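Local coordinates for SIRV1 hypothetical protein ORF119 (PDB 2X3G) that probably acts as a Rep-type DNA-nicking enzyme of the HUH class that starts replication of the viral genome, at residues Ile14-Ile19 with Leu68-Lys73; Ile19-Asn24 with Leu63-Leu68. All coordinates share one frame; numbering follows the deposited sequence.

Contact 1 of 2, residues Ile14-Ile19 with Leu68-Lys73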
loop_
_atom_site.group_PDB
_atom_site.type_symbol
_atom_site.label_atom_id
_atom_site.label_comp_id
_atom_site.label_asym_id
_atom_site.label_seq_id
_atom_site.Cartn_x
_atom_site.Cartn_y
_atom_site.Cartn_z
ATOM N N ILE A 14 -18.116 -0.764 -22.073
ATOM C CA ILE A 14 -18.623 -2.091 -22.403
ATOM C C ILE A 14 -17.766 -3.155 -21.731
ATOM O O ILE A 14 -18.289 -4.073 -21.098
ATOM C CB ILE A 14 -18.684 -2.300 -23.938
ATOM C CG1 ILE A 14 -19.737 -1.374 -24.557
ATOM C CG2 ILE A 14 -19.028 -3.732 -24.277
ATOM C CD1 ILE A 14 -19.598 -1.258 -26.048
ATOM N N TYR A 15 -16.452 -2.964 -21.790
ATOM C CA TYR A 15 -15.501 -3.965 -21.317
ATOM C C TYR A 15 -14.667 -3.451 -20.156
ATOM O O TYR A 15 -14.091 -2.374 -20.235
ATOM C CB TYR A 15 -14.572 -4.393 -22.446
ATOM C CG TYR A 15 -15.317 -4.833 -23.682
ATOM C CD1 TYR A 15 -15.978 -6.048 -23.693
ATOM C CD2 TYR A 15 -15.394 -4.017 -24.826
ATOM C CE1 TYR A 15 -16.709 -6.455 -24.814
ATOM C CE2 TYR A 15 -16.108 -4.409 -25.932
ATOM C CZ TYR A 15 -16.748 -5.634 -25.933
ATOM O OH TYR A 15 -17.468 -6.055 -27.025
ATOM N N THR A 16 -14.640 -4.235 -19.081
ATOM C CA THR A 16 -13.755 -4.011 -17.939
ATOM C C THR A 16 -12.872 -5.250 -17.824
ATOM O O THR A 16 -13.356 -6.329 -17.469
ATOM C CB THR A 16 -14.512 -3.886 -16.614
ATOM O OG1 THR A 16 -15.430 -2.777 -16.646
ATOM C CG2 THR A 16 -13.507 -3.676 -15.491
ATOM N N TYR A 17 -11.596 -5.086 -18.147
ATOM C CA TYR A 17 -10.636 -6.186 -18.092
ATOM C C TYR A 17 -9.804 -6.052 -16.831
ATOM O O TYR A 17 -9.252 -4.981 -16.568
ATOM C CB TYR A 17 -9.712 -6.135 -19.290
ATOM C CG TYR A 17 -10.371 -6.392 -20.613
ATOM C CD1 TYR A 17 -10.665 -7.680 -21.013
ATOM C CD2 TYR A 17 -10.716 -5.332 -21.458
ATOM C CE1 TYR A 17 -11.254 -7.934 -22.235
ATOM C CE2 TYR A 17 -11.313 -5.581 -22.703
ATOM C CZ TYR A 17 -11.580 -6.900 -23.067
ATOM O OH TYR A 17 -12.161 -7.192 -24.262
ATOM N N PHE A 18 -9.728 -7.141 -16.066
ATOM C CA PHE A 18 -8.902 -7.253 -14.874
ATOM C C PHE A 18 -7.725 -8.135 -15.245
ATOM O O PHE A 18 -7.895 -9.321 -15.493
ATOM C CB PHE A 18 -9.724 -7.827 -13.699
ATOM C CG PHE A 18 -8.919 -8.142 -12.478
ATOM C CD1 PHE A 18 -7.971 -7.251 -12.010
ATOM C CD2 PHE A 18 -9.121 -9.323 -11.790
ATOM C CE1 PHE A 18 -7.204 -7.554 -10.903
ATOM C CE2 PHE A 18 -8.382 -9.626 -10.671
ATOM C CZ PHE A 18 -7.416 -8.738 -10.221
ATOM N N ILE A 19 -6.546 -7.511 -15.327
ATOM C CA ILE A 19 -5.319 -8.163 -15.712
ATOM C C ILE A 19 -4.355 -8.241 -14.527
ATOM O O ILE A 19 -4.068 -7.242 -13.876
ATOM C CB ILE A 19 -4.645 -7.357 -16.832
ATOM C CG1 ILE A 19 -5.663 -6.965 -17.917
ATOM C CG2 ILE A 19 -3.403 -8.111 -17.373
ATOM C CD1 ILE A 19 -5.093 -5.992 -18.954
ATOM N N LEU A 68 -6.867 -2.640 -14.104
ATOM C CA LEU A 68 -8.194 -2.575 -14.723
ATOM C C LEU A 68 -8.151 -1.694 -15.950
ATOM O O LEU A 68 -7.653 -0.569 -15.910
ATOM C CB LEU A 68 -9.244 -1.996 -13.788
ATOM C CG LEU A 68 -9.751 -2.875 -12.686
ATOM C CD1 LEU A 68 -10.720 -2.037 -11.847
ATOM C CD2 LEU A 68 -10.426 -4.112 -13.238
ATOM N N VAL A 69 -8.664 -2.228 -17.042
ATOM C CA VAL A 69 -8.773 -1.490 -18.301
ATOM C C VAL A 69 -10.276 -1.370 -18.588
ATOM O O VAL A 69 -10.980 -2.367 -18.679
ATOM C CB VAL A 69 -8.036 -2.211 -19.444
ATOM C CG1 VAL A 69 -8.329 -1.540 -20.803
ATOM C CG2 VAL A 69 -6.513 -2.254 -19.182
ATOM N N PHE A 70 -10.748 -0.142 -18.687
ATOM C CA PHE A 70 -12.105 0.162 -19.119
ATOM C C PHE A 70 -12.070 0.666 -20.556
ATOM O O PHE A 70 -11.421 1.655 -20.842
ATOM C CB PHE A 70 -12.657 1.255 -18.237
ATOM C CG PHE A 70 -12.581 0.935 -16.791
ATOM C CD1 PHE A 70 -11.510 1.388 -16.015
ATOM C CD2 PHE A 70 -13.572 0.174 -16.181
ATOM C CE1 PHE A 70 -11.450 1.105 -14.663
ATOM C CE2 PHE A 70 -13.520 -0.096 -14.848
ATOM C CZ PHE A 70 -12.449 0.360 -14.077
ATOM N N THR A 71 -12.813 0.002 -21.432
ATOM C CA THR A 71 -12.737 0.258 -22.863
ATOM C C THR A 71 -14.024 -0.207 -23.552
ATOM O O THR A 71 -14.727 -1.098 -23.072
ATOM C CB THR A 71 -11.512 -0.452 -23.486
ATOM O OG1 THR A 71 -11.365 -0.098 -24.862
ATOM C CG2 THR A 71 -11.602 -1.973 -23.379
ATOM N N ASN A 72 -14.300 0.402 -24.695
ATOM C CA ASN A 72 -15.496 0.088 -25.470
ATOM C C ASN A 72 -15.146 -0.774 -26.665
ATOM O O ASN A 72 -16.014 -1.119 -27.469
ATOM C CB ASN A 72 -16.197 1.391 -25.862
ATOM C CG ASN A 72 -16.809 2.080 -24.679
ATOM O OD1 ASN A 72 -17.433 1.427 -23.844
ATOM N ND2 ASN A 72 -16.644 3.382 -24.588
ATOM N N LYS A 73 -13.881 -1.187 -26.746
ATOM C CA LYS A 73 -13.406 -2.006 -27.849
ATOM C C LYS A 73 -12.675 -3.204 -27.293
ATOM O O LYS A 73 -11.791 -3.035 -26.473
ATOM C CB LYS A 73 -12.453 -1.192 -28.715
ATOM C CG LYS A 73 -11.916 -1.961 -29.907
ATOM C CD LYS A 73 -11.193 -1.061 -30.903
ATOM C CE LYS A 73 -10.473 -1.868 -31.988
ATOM N NZ LYS A 73 -11.266 -3.034 -32.481
#
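Y15 with T71 and Y17 with V69 are the hydrogen-bonded pairs of two antiparallel strands whose local axes approach to 4.6 Å at 163°. Each pair makes two backbone bonds, among them Y15 N to T71 O at 2.8 Å. At the non-hydrogen-bonded pairs, T16 with F70 and F18 with L68, CA-H...O contacts take over, as from L68 CA to Y17 O (3.2 Å). A side chain prolongs the pairing past the strand end: N72 OD1 accepts I14 N at 2.9 Å, in the carbonyl plane.

Apolar contacts divide between the two faces. T71 OG1 is anti to the backbone N (chi1 -174°), which puts CG2 between that N and the carbonyl carbon, at the Y17 ring edge, 3.7 Å from CE2. On the other face T16 and F70 run side by side, while L68 CD2 bridges T16 CG2 and F18 CB.

The buried hydroxyls find partners beyond the two segments: T16 OG1 bonds H10 ND1, T71 OG1 bonds D45 OD2, and Y17 OH bonds L75 N. Strands 15-22 and 64-71 are the inner pair of a four-stranded antiparallel sheet, hydrogen-bonded outside to 89-94 and 49-55; helix 30-44 covers V69, helix 99-109 F18 and L68.

Contact 2 of 2, residues Ile19-Asn24 with Leu63-Leu68; sequences ITITTN and LHYHIL
I21 packs against Y65 and I67 on the buried, apolar face of this antiparallel pairing. Its CD1 lies 3.9 Å from I67 CD1 and also touches Y65 CB. It gets there through a chi2 of 99°, away from any staggered position, which suggests mild strain. The same face is tight at I19 and I67, whose CB atoms are 4.2 Å apart, and F37 of helix 30-44 meets both. The Y65 ring meets F34 edge-to-face, and its OH is bound to T30. Beneath them the backbone bond from Y65 N to I21 O is nearly straight, 2.8 Å at 175°.

The other face carries T20, T22, H64 and H66, and all but H66 are partly exposed. H64 and H66 flank a hydrophobic residue on a central strand, a pattern consistent with the HUH motif of Rep nucleases, in which the histidine pair helps hold a divalent metal. Their NE2 atoms are 3.5 Å apart, that of H66 lying at the edge of the H64 ring, in its plane. H66 ND1 shares a hydrogen bond of 3.2 Å with T20 OG1, which sits in the plane of the imidazole and should limit its rotation.

Past the strand end the pairing continues: T23 N bonds L63 O, and L63 N is shared between a weak bond to T23 O and a better one, 3.0 Å, to T23 OG1. That hydroxyl, placed between backbone N and carbonyl carbon (chi1 65°), is also bonded to Y25 O.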
loop_
_atom_site.group_PDB
_atom_site.type_symbol
_atom_site.label_atom_id
_atom_site.label_comp_id
_atom_site.label_asym_id
_atom_site.label_seq_id
_atom_site.Cartn_x
_atom_site.Cartn_y
_atom_site.Cartn_z
ATOM N N ILE A 19 -6.546 -7.511 -15.327
ATOM C CA ILE A 19 -5.319 -8.163 -15.712
ATOM C C ILE A 19 -4.355 -8.241 -14.527
ATOM O O ILE A 19 -4.068 -7.242 -13.876
ATOM C CB ILE A 19 -4.645 -7.357 -16.832
ATOM C CG1 ILE A 19 -5.663 -6.965 -17.917
ATOM C CG2 ILE A 19 -3.403 -8.111 -17.373
ATOM C CD1 ILE A 19 -5.093 -5.992 -18.954
ATOM N N THR A 20 -3.872 -9.448 -14.241
ATOM C CA THR A 20 -2.872 -9.647 -13.239
ATOM C C THR A 20 -1.602 -10.134 -13.917
ATOM O O THR A 20 -1.632 -11.073 -14.708
ATOM C CB THR A 20 -3.334 -10.654 -12.199
ATOM O OG1 THR A 20 -4.598 -10.236 -11.708
ATOM C CG2 THR A 20 -2.350 -10.714 -11.034
ATOM N N ILE A 21 -0.488 -9.495 -13.581
ATOM C CA ILE A 21 0.805 -9.809 -14.189
ATOM C C ILE A 21 1.778 -10.097 -13.058
ATOM O O ILE A 21 1.871 -9.316 -12.112
ATOM C CB ILE A 21 1.312 -8.625 -15.067
ATOM C CG1 ILE A 21 0.235 -8.207 -16.067
ATOM C CG2 ILE A 21 2.651 -8.966 -15.775
ATOM C CD1 ILE A 21 -0.556 -7.000 -15.620
ATOM N N THR A 22 2.447 -11.248 -13.132
ATOM C CA THR A 22 3.509 -11.582 -12.209
ATOM C C THR A 22 4.785 -11.913 -12.968
ATOM O O THR A 22 4.750 -12.520 -14.041
ATOM C CB THR A 22 3.093 -12.773 -11.327
ATOM O OG1 THR A 22 1.847 -12.452 -10.673
ATOM C CG2 THR A 22 4.156 -13.068 -10.290
ATOM N N THR A 23 5.924 -11.496 -12.416
ATOM C CA THR A 23 7.211 -11.958 -12.910
ATOM C C THR A 23 8.000 -12.548 -11.769
ATOM O O THR A 23 7.688 -12.304 -10.606
ATOM C CB THR A 23 8.039 -10.831 -13.515
ATOM O OG1 THR A 23 8.388 -9.888 -12.495
ATOM C CG2 THR A 23 7.263 -10.131 -14.597
ATOM N N ASN A 24 9.030 -13.312 -12.104
ATOM C CA ASN A 24 9.957 -13.828 -11.096
ATOM C C ASN A 24 11.271 -13.046 -11.084
ATOM O O ASN A 24 12.296 -13.563 -10.672
ATOM C CB ASN A 24 10.204 -15.341 -11.276
ATOM C CG ASN A 24 10.805 -15.695 -12.626
ATOM O OD1 ASN A 24 10.987 -14.840 -13.483
ATOM N ND2 ASN A 24 11.103 -16.972 -12.821
ATOM N N LEU A 63 7.847 -9.132 -9.644
ATOM C CA LEU A 63 6.863 -8.054 -9.740
ATOM C C LEU A 63 5.460 -8.638 -9.681
ATOM O O LEU A 63 5.224 -9.782 -10.091
ATOM C CB LEU A 63 7.022 -7.285 -11.057
ATOM C CG LEU A 63 8.405 -6.715 -11.368
ATOM C CD1 LEU A 63 8.579 -6.465 -12.880
ATOM C CD2 LEU A 63 8.641 -5.459 -10.554
ATOM N N HIS A 64 4.534 -7.828 -9.180
ATOM C CA HIS A 64 3.131 -8.178 -9.150
ATOM C C HIS A 64 2.341 -6.918 -9.495
ATOM O O HIS A 64 2.396 -5.928 -8.751
ATOM C CB HIS A 64 2.771 -8.699 -7.762
ATOM C CG HIS A 64 1.626 -9.655 -7.752
ATOM N ND1 HIS A 64 1.794 -11.011 -7.940
ATOM C CD2 HIS A 64 0.300 -9.461 -7.555
ATOM C CE1 HIS A 64 0.615 -11.607 -7.883
ATOM N NE2 HIS A 64 -0.308 -10.690 -7.646
ATOM N N TYR A 65 1.664 -6.940 -10.644
ATOM C CA TYR A 65 0.852 -5.812 -11.108
ATOM C C TYR A 65 -0.604 -6.237 -11.232
ATOM O O TYR A 65 -0.886 -7.346 -11.645
ATOM C CB TYR A 65 1.275 -5.334 -12.501
ATOM C CG TYR A 65 2.737 -5.011 -12.744
ATOM C CD1 TYR A 65 3.300 -5.244 -13.998
ATOM C CD2 TYR A 65 3.539 -4.447 -11.761
ATOM C CE1 TYR A 65 4.616 -4.943 -14.271
ATOM C CE2 TYR A 65 4.854 -4.134 -12.017
ATOM C CZ TYR A 65 5.391 -4.388 -13.281
ATOM O OH TYR A 65 6.691 -4.086 -13.564
ATOM N N HIS A 66 -1.521 -5.346 -10.897
ATOM C CA HIS A 66 -2.942 -5.545 -11.193
ATOM C C HIS A 66 -3.402 -4.337 -11.976
ATOM O O HIS A 66 -3.061 -3.215 -11.631
ATOM C CB HIS A 66 -3.796 -5.686 -9.927
ATOM C CG HIS A 66 -3.425 -6.839 -9.060
ATOM N ND1 HIS A 66 -3.627 -8.152 -9.431
ATOM C CD2 HIS A 66 -2.867 -6.875 -7.830
ATOM C CE1 HIS A 66 -3.206 -8.946 -8.465
ATOM N NE2 HIS A 66 -2.734 -8.197 -7.486
ATOM N N ILE A 67 -4.180 -4.575 -13.025
ATOM C CA ILE A 67 -4.603 -3.527 -13.913
ATOM C C ILE A 67 -6.075 -3.706 -14.253
ATOM O O ILE A 67 -6.480 -4.799 -14.626
ATOM C CB ILE A 67 -3.764 -3.545 -15.207
ATOM C CG1 ILE A 67 -2.271 -3.394 -14.903
ATOM C CG2 ILE A 67 -4.167 -2.422 -16.146
ATOM C CD1 ILE A 67 -1.424 -3.234 -16.160
ATOM N N LEU A 68 -6.867 -2.640 -14.104
ATOM C CA LEU A 68 -8.194 -2.575 -14.723
ATOM C C LEU A 68 -8.151 -1.694 -15.950
ATOM O O LEU A 68 -7.653 -0.569 -15.910
ATOM C CB LEU A 68 -9.244 -1.996 -13.788
ATOM C CG LEU A 68 -9.751 -2.875 -12.686
ATOM C CD1 LEU A 68 -10.720 -2.037 -11.847
ATOM C CD2 LEU A 68 -10.426 -4.112 -13.238
#

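In the fold
From the N terminus, the chain leaves helix 2-10 and enters strand 15-22, which supplies the first half of contact 1 and then, beyond the shared I19, of contact 2. Helix 30-44 and strand 49-55 follow before the chain returns along strand 64-71. Running antiparallel, it closes the 19-24/63-68 loop first and the wider 14-19/68-73 loop afterwards, so contact 2 lies within contact 1 and the two do not cross. Their centres are 16 Å apart, on opposite sides of the chain's centre. F18 joins them, its CE1 lying 3.9 Å from H66 ND1. Together they form the central seam of the four-stranded sheet, between helices 30-44 and 99-109.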